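Local coordinates for protein xylan esterase 1 (Thermoanaerobacterium sp. 'JW/SL YS485', PDB 3FCY) that probably removes acetyl groups from xylan and related esters as a CE7 carbohydrate esterase with the alpha/beta-hydrolase fold, at residues D51-R56 / L176-F181; L58-S63 / G89-R94; K71-Q76 / G122-K127. One frame throughout, in Å; residues are numbered along the deposited sequence.

Contact 1: residues D51-R56 / L176-F181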
loop_
_atom_site.group_PDB
_atom_site.type_symbol
_atom_site.label_atom_id
_atom_site.label_comp_id
_atom_site.label_asym_id
_atom_site.label_seq_id
_atom_site.Cartn_x
_atom_site.Cartn_y
_atom_site.Cartn_z
ATOM N N ASP A 51 -40.830 -17.170 -0.166
ATOM C CA ASP A 51 -42.082 -16.481 0.121
ATOM C C ASP A 51 -42.667 -16.878 1.468
ATOM O O ASP A 51 -43.088 -16.019 2.241
ATOM C CB ASP A 51 -43.094 -16.743 -1.001
ATOM C CG ASP A 51 -42.749 -15.995 -2.278
ATOM O OD1 ASP A 51 -43.267 -16.370 -3.353
ATOM O OD2 ASP A 51 -41.965 -15.023 -2.205
ATOM N N GLU A 52 -42.694 -18.176 1.754
ATOM C CA GLU A 52 -43.231 -18.643 3.027
ATOM C C GLU A 52 -42.392 -18.093 4.176
ATOM O O GLU A 52 -42.923 -17.655 5.196
ATOM C CB GLU A 52 -43.230 -20.173 3.088
ATOM C CG GLU A 52 -44.058 -20.847 2.007
ATOM C CD GLU A 52 -43.235 -21.256 0.800
ATOM O OE1 GLU A 52 -42.669 -20.370 0.119
ATOM O OE2 GLU A 52 -43.154 -22.477 0.534
ATOM N N TYR A 53 -41.074 -18.126 3.999
ATOM C CA TYR A 53 -40.136 -17.632 5.005
ATOM C C TYR A 53 -40.476 -16.202 5.401
ATOM O O TYR A 53 -40.608 -15.885 6.585
ATOM C CB TYR A 53 -38.713 -17.682 4.445
ATOM C CG TYR A 53 -37.650 -17.064 5.330
ATOM C CD1 TYR A 53 -37.035 -17.805 6.343
ATOM C CD2 TYR A 53 -37.221 -15.753 5.119
ATOM C CE1 TYR A 53 -36.005 -17.253 7.118
ATOM C CE2 TYR A 53 -36.196 -15.191 5.890
ATOM C CZ TYR A 53 -35.591 -15.946 6.880
ATOM O OH TYR A 53 -34.556 -15.408 7.609
ATOM N N TRP A 54 -40.620 -15.340 4.401
ATOM C CA TRP A 54 -40.931 -13.939 4.649
ATOM C C TRP A 54 -42.357 -13.657 5.110
ATOM O O TRP A 54 -42.579 -12.726 5.887
ATOM C CB TRP A 54 -40.574 -13.098 3.420
ATOM C CG TRP A 54 -39.114 -12.822 3.376
ATOM C CD1 TRP A 54 -38.197 -13.356 2.518
ATOM C CD2 TRP A 54 -38.379 -12.009 4.299
ATOM N NE1 TRP A 54 -36.930 -12.927 2.853
ATOM C CE2 TRP A 54 -37.015 -12.100 3.943
ATOM C CE3 TRP A 54 -38.742 -11.217 5.398
ATOM C CZ2 TRP A 54 -36.009 -11.426 4.648
ATOM C CZ3 TRP A 54 -37.739 -10.546 6.103
ATOM C CH2 TRP A 54 -36.389 -10.657 5.721
ATOM N N ASN A 55 -43.325 -14.447 4.647
ATOM C CA ASN A 55 -44.699 -14.236 5.098
ATOM C C ASN A 55 -44.746 -14.548 6.587
ATOM O O ASN A 55 -45.467 -13.908 7.350
ATOM C CB ASN A 55 -45.676 -15.140 4.344
ATOM C CG ASN A 55 -45.864 -14.715 2.907
ATOM O OD1 ASN A 55 -45.841 -13.521 2.597
ATOM N ND2 ASN A 55 -46.064 -15.685 2.018
ATOM N N ARG A 56 -43.957 -15.539 6.989
ATOM C CA ARG A 56 -43.864 -15.954 8.384
ATOM C C ARG A 56 -43.224 -14.830 9.200
ATOM O O ARG A 56 -43.703 -14.477 10.282
ATOM C CB ARG A 56 -43.003 -17.213 8.475
ATOM C CG ARG A 56 -42.796 -17.776 9.870
ATOM C CD ARG A 56 -41.661 -18.791 9.825
ATOM N NE ARG A 56 -41.815 -19.687 8.682
ATOM C CZ ARG A 56 -40.806 -20.226 8.009
ATOM N NH1 ARG A 56 -39.556 -19.962 8.361
ATOM N NH2 ARG A 56 -41.048 -21.012 6.970
ATOM N N LEU A 176 -29.840 -12.414 11.768
ATOM C CA LEU A 176 -29.967 -11.020 12.177
ATOM C C LEU A 176 -30.493 -10.039 11.129
ATOM O O LEU A 176 -31.299 -9.176 11.460
ATOM C CB LEU A 176 -28.638 -10.503 12.739
ATOM C CG LEU A 176 -28.666 -9.067 13.268
ATOM C CD1 LEU A 176 -29.742 -8.929 14.341
ATOM C CD2 LEU A 176 -27.297 -8.688 13.831
ATOM N N PHE A 177 -30.052 -10.138 9.879
ATOM C CA PHE A 177 -30.560 -9.191 8.882
ATOM C C PHE A 177 -32.027 -9.449 8.566
ATOM O O PHE A 177 -32.695 -8.626 7.942
ATOM C CB PHE A 177 -29.721 -9.207 7.601
ATOM C CG PHE A 177 -28.669 -8.131 7.562
ATOM C CD1 PHE A 177 -29.032 -6.783 7.589
ATOM C CD2 PHE A 177 -27.316 -8.457 7.529
ATOM C CE1 PHE A 177 -28.061 -5.775 7.587
ATOM C CE2 PHE A 177 -26.340 -7.460 7.527
ATOM C CZ PHE A 177 -26.712 -6.117 7.558
ATOM N N ARG A 178 -32.525 -10.596 9.008
ATOM C CA ARG A 178 -33.924 -10.934 8.810
ATOM C C ARG A 178 -34.701 -10.012 9.757
ATOM O O ARG A 178 -35.705 -9.400 9.373
ATOM C CB ARG A 178 -34.143 -12.412 9.153
ATOM C CG ARG A 178 -35.564 -12.935 8.999
ATOM C CD ARG A 178 -36.288 -12.906 10.324
ATOM N NE ARG A 178 -37.361 -13.894 10.395
ATOM C CZ ARG A 178 -38.160 -14.035 11.446
ATOM N NH1 ARG A 178 -38.003 -13.251 12.506
ATOM N NH2 ARG A 178 -39.119 -14.950 11.439
ATOM N N HIS A 179 -34.207 -9.885 10.987
ATOM C CA HIS A 179 -34.849 -9.028 11.978
ATOM C C HIS A 179 -34.689 -7.561 11.580
ATOM O O HIS A 179 -35.631 -6.773 11.687
ATOM C CB HIS A 179 -34.234 -9.244 13.364
ATOM C CG HIS A 179 -34.124 -10.683 13.759
ATOM N ND1 HIS A 179 -35.076 -11.622 13.425
ATOM C CD2 HIS A 179 -33.181 -11.341 14.477
ATOM C CE1 HIS A 179 -34.725 -12.797 13.919
ATOM N NE2 HIS A 179 -33.579 -12.654 14.562
ATOM N N ILE A 180 -33.491 -7.202 11.130
ATOM C CA ILE A 180 -33.212 -5.836 10.705
ATOM C C ILE A 180 -34.150 -5.440 9.566
ATOM O O ILE A 180 -34.716 -4.348 9.578
ATOM C CB ILE A 180 -31.741 -5.679 10.249
ATOM C CG1 ILE A 180 -30.806 -5.922 11.443
ATOM C CG2 ILE A 180 -31.516 -4.273 9.682
ATOM C CD1 ILE A 180 -29.326 -5.954 11.088
ATOM N N PHE A 181 -34.317 -6.322 8.583
ATOM C CA PHE A 181 -35.220 -6.033 7.473
ATOM C C PHE A 181 -36.615 -5.802 8.050
ATOM O O PHE A 181 -37.304 -4.851 7.673
ATOM C CB PHE A 181 -35.262 -7.200 6.480
ATOM C CG PHE A 181 -34.053 -7.300 5.576
ATOM C CD1 PHE A 181 -32.921 -6.518 5.791
ATOM C CD2 PHE A 181 -34.043 -8.212 4.522
ATOM C CE1 PHE A 181 -31.796 -6.645 4.970
ATOM C CE2 PHE A 181 -32.925 -8.349 3.697
ATOM C CZ PHE A 181 -31.799 -7.564 3.922
HETATM O O HOH W 1 -38.917 -16.213 8.786
#

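Contact 2: residues L58-S63 / G89-R94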
loop_
_atom_site.group_PDB
_atom_site.type_symbol
_atom_site.label_atom_id
_atom_site.label_comp_id
_atom_site.label_asym_id
_atom_site.label_seq_id
_atom_site.Cartn_x
_atom_site.Cartn_y
_atom_site.Cartn_z
ATOM N N LEU A 58 -43.064 -11.609 8.504
ATOM C CA LEU A 58 -43.976 -10.477 8.589
ATOM C C LEU A 58 -45.042 -10.727 9.652
ATOM O O LEU A 58 -45.440 -9.806 10.370
ATOM C CB LEU A 58 -44.626 -10.210 7.224
ATOM C CG LEU A 58 -43.695 -9.550 6.200
ATOM C CD1 LEU A 58 -44.409 -9.391 4.869
ATOM C CD2 LEU A 58 -43.241 -8.194 6.729
ATOM N N ASP A 59 -45.499 -11.972 9.758
ATOM C CA ASP A 59 -46.494 -12.328 10.766
ATOM C C ASP A 59 -45.922 -12.062 12.154
ATOM O O ASP A 59 -46.583 -11.466 13.002
ATOM C CB ASP A 59 -46.877 -13.807 10.648
ATOM C CG ASP A 59 -47.879 -14.063 9.544
ATOM O OD1 ASP A 59 -48.118 -15.247 9.216
ATOM O OD2 ASP A 59 -48.436 -13.081 9.008
ATOM N N GLU A 60 -44.689 -12.506 12.388
ATOM C CA GLU A 60 -44.057 -12.285 13.684
ATOM C C GLU A 60 -43.913 -10.784 13.965
ATOM O O GLU A 60 -44.164 -10.322 15.076
ATOM C CB GLU A 60 -42.677 -12.972 13.748
ATOM C CG GLU A 60 -41.771 -12.416 14.861
ATOM C CD GLU A 60 -40.538 -13.266 15.153
ATOM O OE1 GLU A 60 -39.980 -13.882 14.222
ATOM O OE2 GLU A 60 -40.115 -13.298 16.330
ATOM N N MET A 61 -43.510 -10.026 12.953
ATOM C CA MET A 61 -43.338 -8.587 13.113
ATOM C C MET A 61 -44.669 -7.925 13.450
ATOM O O MET A 61 -44.756 -7.107 14.370
ATOM C CB MET A 61 -42.755 -7.988 11.826
ATOM C CG MET A 61 -42.502 -6.485 11.858
ATOM S SD MET A 61 -43.974 -5.479 11.537
ATOM C CE MET A 61 -44.128 -5.678 9.760
ATOM N N ARG A 62 -45.710 -8.297 12.713
ATOM C CA ARG A 62 -47.031 -7.720 12.924
ATOM C C ARG A 62 -47.676 -8.063 14.262
ATOM O O ARG A 62 -48.624 -7.404 14.681
ATOM C CB ARG A 62 -47.946 -8.108 11.761
ATOM C CG ARG A 62 -47.591 -7.353 10.486
ATOM C CD ARG A 62 -48.131 -8.015 9.233
ATOM N NE ARG A 62 -47.715 -7.279 8.039
ATOM C CZ ARG A 62 -47.798 -7.750 6.799
ATOM N NH1 ARG A 62 -48.280 -8.967 6.580
ATOM N NH2 ARG A 62 -47.407 -7.000 5.776
ATOM N N SER A 63 -47.158 -9.076 14.944
ATOM C CA SER A 63 -47.709 -9.454 16.240
ATOM C C SER A 63 -47.008 -8.708 17.377
ATOM O O SER A 63 -47.402 -8.816 18.538
ATOM C CB SER A 63 -47.564 -10.960 16.456
ATOM O OG SER A 63 -46.197 -11.327 16.536
ATOM N N GLY A 89 -38.975 -4.104 18.315
ATOM C CA GLY A 89 -39.057 -4.911 17.110
ATOM C C GLY A 89 -39.155 -6.378 17.485
ATOM O O GLY A 89 -39.391 -6.702 18.648
ATOM N N VAL A 90 -38.974 -7.269 16.516
ATOM C CA VAL A 90 -39.056 -8.693 16.802
ATOM C C VAL A 90 -37.974 -9.093 17.802
ATOM O O VAL A 90 -36.924 -8.457 17.882
ATOM C CB VAL A 90 -38.909 -9.548 15.512
ATOM C CG1 VAL A 90 -40.099 -9.300 14.585
ATOM C CG2 VAL A 90 -37.597 -9.222 14.799
ATOM N N ARG A 91 -38.261 -10.138 18.570
ATOM C CA ARG A 91 -37.351 -10.670 19.579
ATOM C C ARG A 91 -37.118 -9.705 20.743
ATOM O O ARG A 91 -36.139 -9.833 21.481
ATOM C CB ARG A 91 -36.011 -11.075 18.937
ATOM C CG ARG A 91 -36.151 -12.015 17.733
ATOM C CD ARG A 91 -37.082 -13.188 18.035
ATOM N NE ARG A 91 -37.498 -13.914 16.831
ATOM C CZ ARG A 91 -36.732 -14.768 16.152
ATOM N NH1 ARG A 91 -35.489 -15.019 16.548
ATOM N NH2 ARG A 91 -37.214 -15.379 15.075
ATOM N N GLY A 92 -38.023 -8.740 20.894
ATOM C CA GLY A 92 -37.934 -7.782 21.983
ATOM C C GLY A 92 -36.874 -6.698 21.897
ATOM O O GLY A 92 -36.635 -5.993 22.877
ATOM N N ALA A 93 -36.242 -6.546 20.739
ATOM C CA ALA A 93 -35.202 -5.530 20.578
ATOM C C ALA A 93 -35.767 -4.109 20.529
ATOM O O ALA A 93 -36.713 -3.830 19.797
ATOM C CB ALA A 93 -34.391 -5.810 19.318
ATOM N N ARG A 94 -35.178 -3.216 21.315
ATOM C CA ARG A 94 -35.609 -1.824 21.347
ATOM C C ARG A 94 -34.866 -1.107 20.214
ATOM O O ARG A 94 -33.644 -0.972 20.256
ATOM C CB ARG A 94 -35.250 -1.208 22.704
ATOM C CG ARG A 94 -36.019 0.050 23.055
ATOM C CD ARG A 94 -37.522 -0.215 23.174
ATOM N NE ARG A 94 -38.228 0.971 23.649
ATOM C CZ ARG A 94 -39.520 1.208 23.442
ATOM N NH1 ARG A 94 -40.261 0.342 22.763
ATOM N NH2 ARG A 94 -40.069 2.322 23.909
HETATM O O HOH W 2 -40.689 -11.358 18.183
#

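Contact 3: residues K71-Q76 / G122-K127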
loop_
_atom_site.group_PDB
_atom_site.type_symbol
_atom_site.label_atom_id
_atom_site.label_comp_id
_atom_site.label_asym_id
_atom_site.label_seq_id
_atom_site.Cartn_x
_atom_site.Cartn_y
_atom_site.Cartn_z
ATOM N N LYS A 71 -38.847 10.867 22.831
ATOM C CA LYS A 71 -38.113 11.681 23.784
ATOM C C LYS A 71 -37.534 12.880 23.058
ATOM O O LYS A 71 -36.874 12.727 22.028
ATOM C CB LYS A 71 -36.968 10.884 24.414
ATOM C CG LYS A 71 -37.404 9.746 25.316
ATOM C CD LYS A 71 -36.199 9.147 26.025
ATOM C CE LYS A 71 -36.601 8.045 26.993
ATOM N NZ LYS A 71 -35.421 7.522 27.739
ATOM N N GLU A 72 -37.782 14.073 23.587
ATOM C CA GLU A 72 -37.255 15.274 22.966
ATOM C C GLU A 72 -35.741 15.192 22.905
ATOM O O GLU A 72 -35.088 14.822 23.880
ATOM C CB GLU A 72 -37.667 16.522 23.750
ATOM C CG GLU A 72 -38.970 17.145 23.284
ATOM C CD GLU A 72 -39.202 18.520 23.883
ATOM O OE1 GLU A 72 -38.279 19.363 23.824
ATOM O OE2 GLU A 72 -40.311 18.759 24.405
ATOM N N SER A 73 -35.187 15.533 21.747
ATOM C CA SER A 73 -33.746 15.506 21.558
ATOM C C SER A 73 -33.096 16.758 22.135
ATOM O O SER A 73 -33.742 17.796 22.276
ATOM C CB SER A 73 -33.418 15.415 20.065
ATOM O OG SER A 73 -32.042 15.661 19.836
ATOM N N SER A 74 -31.816 16.657 22.475
ATOM C CA SER A 74 -31.087 17.802 23.000
ATOM C C SER A 74 -30.874 18.774 21.838
ATOM O O SER A 74 -30.642 19.968 22.042
ATOM C CB SER A 74 -29.740 17.361 23.578
ATOM O OG SER A 74 -28.975 16.665 22.613
ATOM N N PHE A 75 -30.950 18.249 20.617
ATOM C CA PHE A 75 -30.808 19.069 19.414
ATOM C C PHE A 75 -32.187 19.664 19.124
ATOM O O PHE A 75 -33.143 18.926 18.873
ATOM C CB PHE A 75 -30.370 18.214 18.219
ATOM C CG PHE A 75 -30.174 19.003 16.946
ATOM C CD1 PHE A 75 -28.938 19.579 16.647
ATOM C CD2 PHE A 75 -31.231 19.191 16.059
ATOM C CE1 PHE A 75 -28.757 20.327 15.483
ATOM C CE2 PHE A 75 -31.062 19.941 14.891
ATOM C CZ PHE A 75 -29.818 20.511 14.604
ATOM N N GLN A 76 -32.287 20.987 19.146
ATOM C CA GLN A 76 -33.562 21.654 18.909
ATOM C C GLN A 76 -33.494 22.838 17.950
ATOM O O GLN A 76 -32.553 23.623 17.982
ATOM C CB GLN A 76 -34.140 22.142 20.241
ATOM C CG GLN A 76 -34.551 21.036 21.195
ATOM C CD GLN A 76 -35.719 20.233 20.666
ATOM O OE1 GLN A 76 -36.729 20.800 20.242
ATOM N NE2 GLN A 76 -35.596 18.911 20.694
ATOM N N GLY A 122 -26.500 9.222 11.973
ATOM C CA GLY A 122 -25.752 10.454 11.774
ATOM C C GLY A 122 -26.189 11.668 12.577
ATOM O O GLY A 122 -26.734 11.543 13.675
ATOM N N ASP A 123 -25.926 12.851 12.024
ATOM C CA ASP A 123 -26.276 14.115 12.666
ATOM C C ASP A 123 -27.713 14.508 12.351
ATOM O O ASP A 123 -28.313 13.998 11.401
ATOM C CB ASP A 123 -25.327 15.222 12.190
ATOM C CG ASP A 123 -24.017 15.255 12.968
ATOM O OD1 ASP A 123 -23.453 14.184 13.259
ATOM O OD2 ASP A 123 -23.546 16.368 13.285
ATOM N N TRP A 124 -28.265 15.417 13.149
ATOM C CA TRP A 124 -29.633 15.882 12.936
ATOM C C TRP A 124 -29.733 16.881 11.790
ATOM O O TRP A 124 -30.591 16.757 10.918
ATOM C CB TRP A 124 -30.178 16.582 14.188
ATOM C CG TRP A 124 -30.397 15.691 15.354
ATOM C CD1 TRP A 124 -29.492 15.362 16.319
ATOM C CD2 TRP A 124 -31.594 14.973 15.661
ATOM N NE1 TRP A 124 -30.051 14.480 17.212
ATOM C CE2 TRP A 124 -31.341 14.222 16.828
ATOM C CE3 TRP A 124 -32.856 14.890 15.060
ATOM C CZ2 TRP A 124 -32.309 13.393 17.409
ATOM C CZ3 TRP A 124 -33.818 14.067 15.637
ATOM C CH2 TRP A 124 -33.537 13.329 16.800
ATOM N N ASN A 125 -28.834 17.863 11.809
ATOM C CA ASN A 125 -28.834 18.963 10.850
ATOM C C ASN A 125 -28.955 18.646 9.363
ATOM O O ASN A 125 -29.726 19.298 8.666
ATOM C CB ASN A 125 -27.609 19.860 11.099
ATOM C CG ASN A 125 -26.401 19.437 10.295
ATOM O OD1 ASN A 125 -26.265 19.803 9.131
ATOM N ND2 ASN A 125 -25.518 18.650 10.908
ATOM N N ASP A 126 -28.220 17.654 8.873
ATOM C CA ASP A 126 -28.272 17.333 7.451
ATOM C C ASP A 126 -29.544 16.602 7.016
ATOM O O ASP A 126 -29.719 16.294 5.836
ATOM C CB ASP A 126 -27.022 16.543 7.037
ATOM C CG ASP A 126 -26.859 15.252 7.811
ATOM O OD1 ASP A 126 -27.616 14.293 7.543
ATOM O OD2 ASP A 126 -25.972 15.204 8.693
ATOM N N LYS A 127 -30.432 16.328 7.970
ATOM C CA LYS A 127 -31.699 15.677 7.659
ATOM C C LYS A 127 -32.716 16.785 7.390
ATOM O O LYS A 127 -33.786 16.545 6.827
ATOM C CB LYS A 127 -32.196 14.830 8.841
ATOM C CG LYS A 127 -31.245 13.730 9.312
ATOM C CD LYS A 127 -30.931 12.732 8.205
ATOM C CE LYS A 127 -30.009 11.617 8.701
ATOM N NZ LYS A 127 -28.719 12.136 9.244
#

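Contact 1: residues D51-R56 / L176-F181
Tyr53 and Trp54 reach from helix 50-62 to Arg178 and Phe181 near the start of helix 176-192. The indole leads with its far corner: Trp54 CH2 lies 3.6 Å from Phe181 CD2 and 3.7 Å from Phe181 CB. The six-membered ring and the phenyl ring meet rim to rim, offset so that neither lies over the other's face, with planes 16° apart. The same end of the indole presents its edge to Arg178 O, with CH2 at 3.9 Å from that carbonyl oxygen. The Tyr53 hydroxyl rests beside the aliphatic start of Arg178, with OH 3.0 Å from CG, and finds its hydrogen-bond partner in Ala172 O. Arg178 places CG anti to the backbone N and then bends at chi2 (-96°), which sets the guanidinium alongside helix 50-62. There its NH2 gives a 2.9 Å hydrogen bond to a water that donates in turn to Tyr53 O at 2.8 Å, while NH1 makes a salt bridge with Glu60. Trp54 NE1 donates to Tyr276 O, which limits the indole's rotation, and the Tyr276 ring stacks on Tyr53. With an alanine at Trp54, Phe181 would probably lose its neighbour along CB and CD2, and Tyr276 O its indole donor. This is a buried helix-helix contact of the alpha/beta-hydrolase fold, the segment axes 11.8 Å apart and crossing at -57°, a spacing bridged by these long side chains, with helix 209-220 meeting Trp54 and Phe181 through Leu220 and Leu213, and helix 279-282 touching both through Leu282.

Contact 2: residues L58-S63 / G89-R94
Glu60 OE2 takes two hydrogen bonds, one from Arg91 NE at 2.7 Å and one from a water, also at 2.7 Å. The bond from NE is nearly straight (165°) and reaches the oxygen on its syn side, slightly out of the carboxylate plane. The other oxygen, OE1, uses its syn lone pair for Arg91 NH2 at 3.3 Å. This is a side-on bidentate salt bridge: each carboxylate oxygen meets a different nitrogen, and the two planar groups lie nearly coplanar, 27° apart. The water closes a second route between the same residues, donating to OE2 and accepting from Arg91 N at 2.7 Å, so Glu60 holds the Arg91 side chain directly and its backbone N through the water.

Arg91 sits in the loop of a beta-hairpin. Strands 80-88 and 94-102 are antiparallel neighbours in the sheet, and Gly89 N donates to Ala93 O at 2.7 Å across the base of the turn between them. The last part of helix 50-62 packs against this turn. Glu60 gets there with CG anti to its backbone nitrogen (chi1 161°) and an extended chain beyond, which carries the carboxylate straight out from the helix. On the way its CG passes Val90 CG1 at 3.5 Å, the two side chains crossing at about a right angle. The same methyl also packs on the helix backbone, 3.6 Å from Met61 CA. Arg178 shares OE1, and Asn174 accepts from Arg91 NH1. Within 58-63, Ser63 OG and Ser63 N both donate to Glu60 O, approaching from the same face of its carbonyl plane, with OG at 2.7 Å.

Contact 3: residues K71-Q76 / G122-K127
Buried aromatic packing joins Phe75 and Trp124 where the chain leaves strand 69-72, an outermost strand of the sheet within this chain, and meets the loop before helix 128-131. An ST turn shapes the first segment: Phe75 N donates to Ser73 OG at 2.9 Å, and the CB of each residue points toward the 122-127 loop. The two rings are nearly parallel, 6° apart, but displaced along each other so that there is little ring-over-ring stacking, and each instead covers the other's CB. Trp124 CB sits 3.5 Å from the centroid of the Phe75 ring, while Phe75 CB lies 3.8 Å from the centroid of the indole five-membered ring, a reciprocal pair of CH-pi contacts. Lys98 adds a cation-pi contact to Trp124.

A second subunit covers this site: its Asp335 accepts from the backbone nitrogens of Trp124 and Asn125, and its Gln339 packs on Phe75. Within the loop, Lys127 NZ donates to Asp123 O at 2.9 Å, in the carbonyl plane, and makes a salt bridge with Asp126 OD1. Beyond the rings, the Ser73 hydroxyl lies above the indole plane, displaced toward the rim, with OG 3.3 Å from Trp124 CZ2.

Contacts 1 and 2 share helix 50-62 and touch directly, since Arg178 of contact 1 reaches the carboxylate that holds contact 2. Contact 1 is buried and joins two helices through aromatic rims, an aliphatic stem and a water. Contact 2, only partly buried, combines a salt bridge with packing by one valine to set the last part of that helix against a hairpin turn. Contact 3 stands apart, its centre about 31 Å from that of contact 1 and 26 Å from that of contact 2. It too is buried, but beside the chain's own outermost strand and beneath a second subunit, whereas no other chain touches contacts 1 and 2. Between its segments lie CH-pi and offset aromatic packing, without ion pairs.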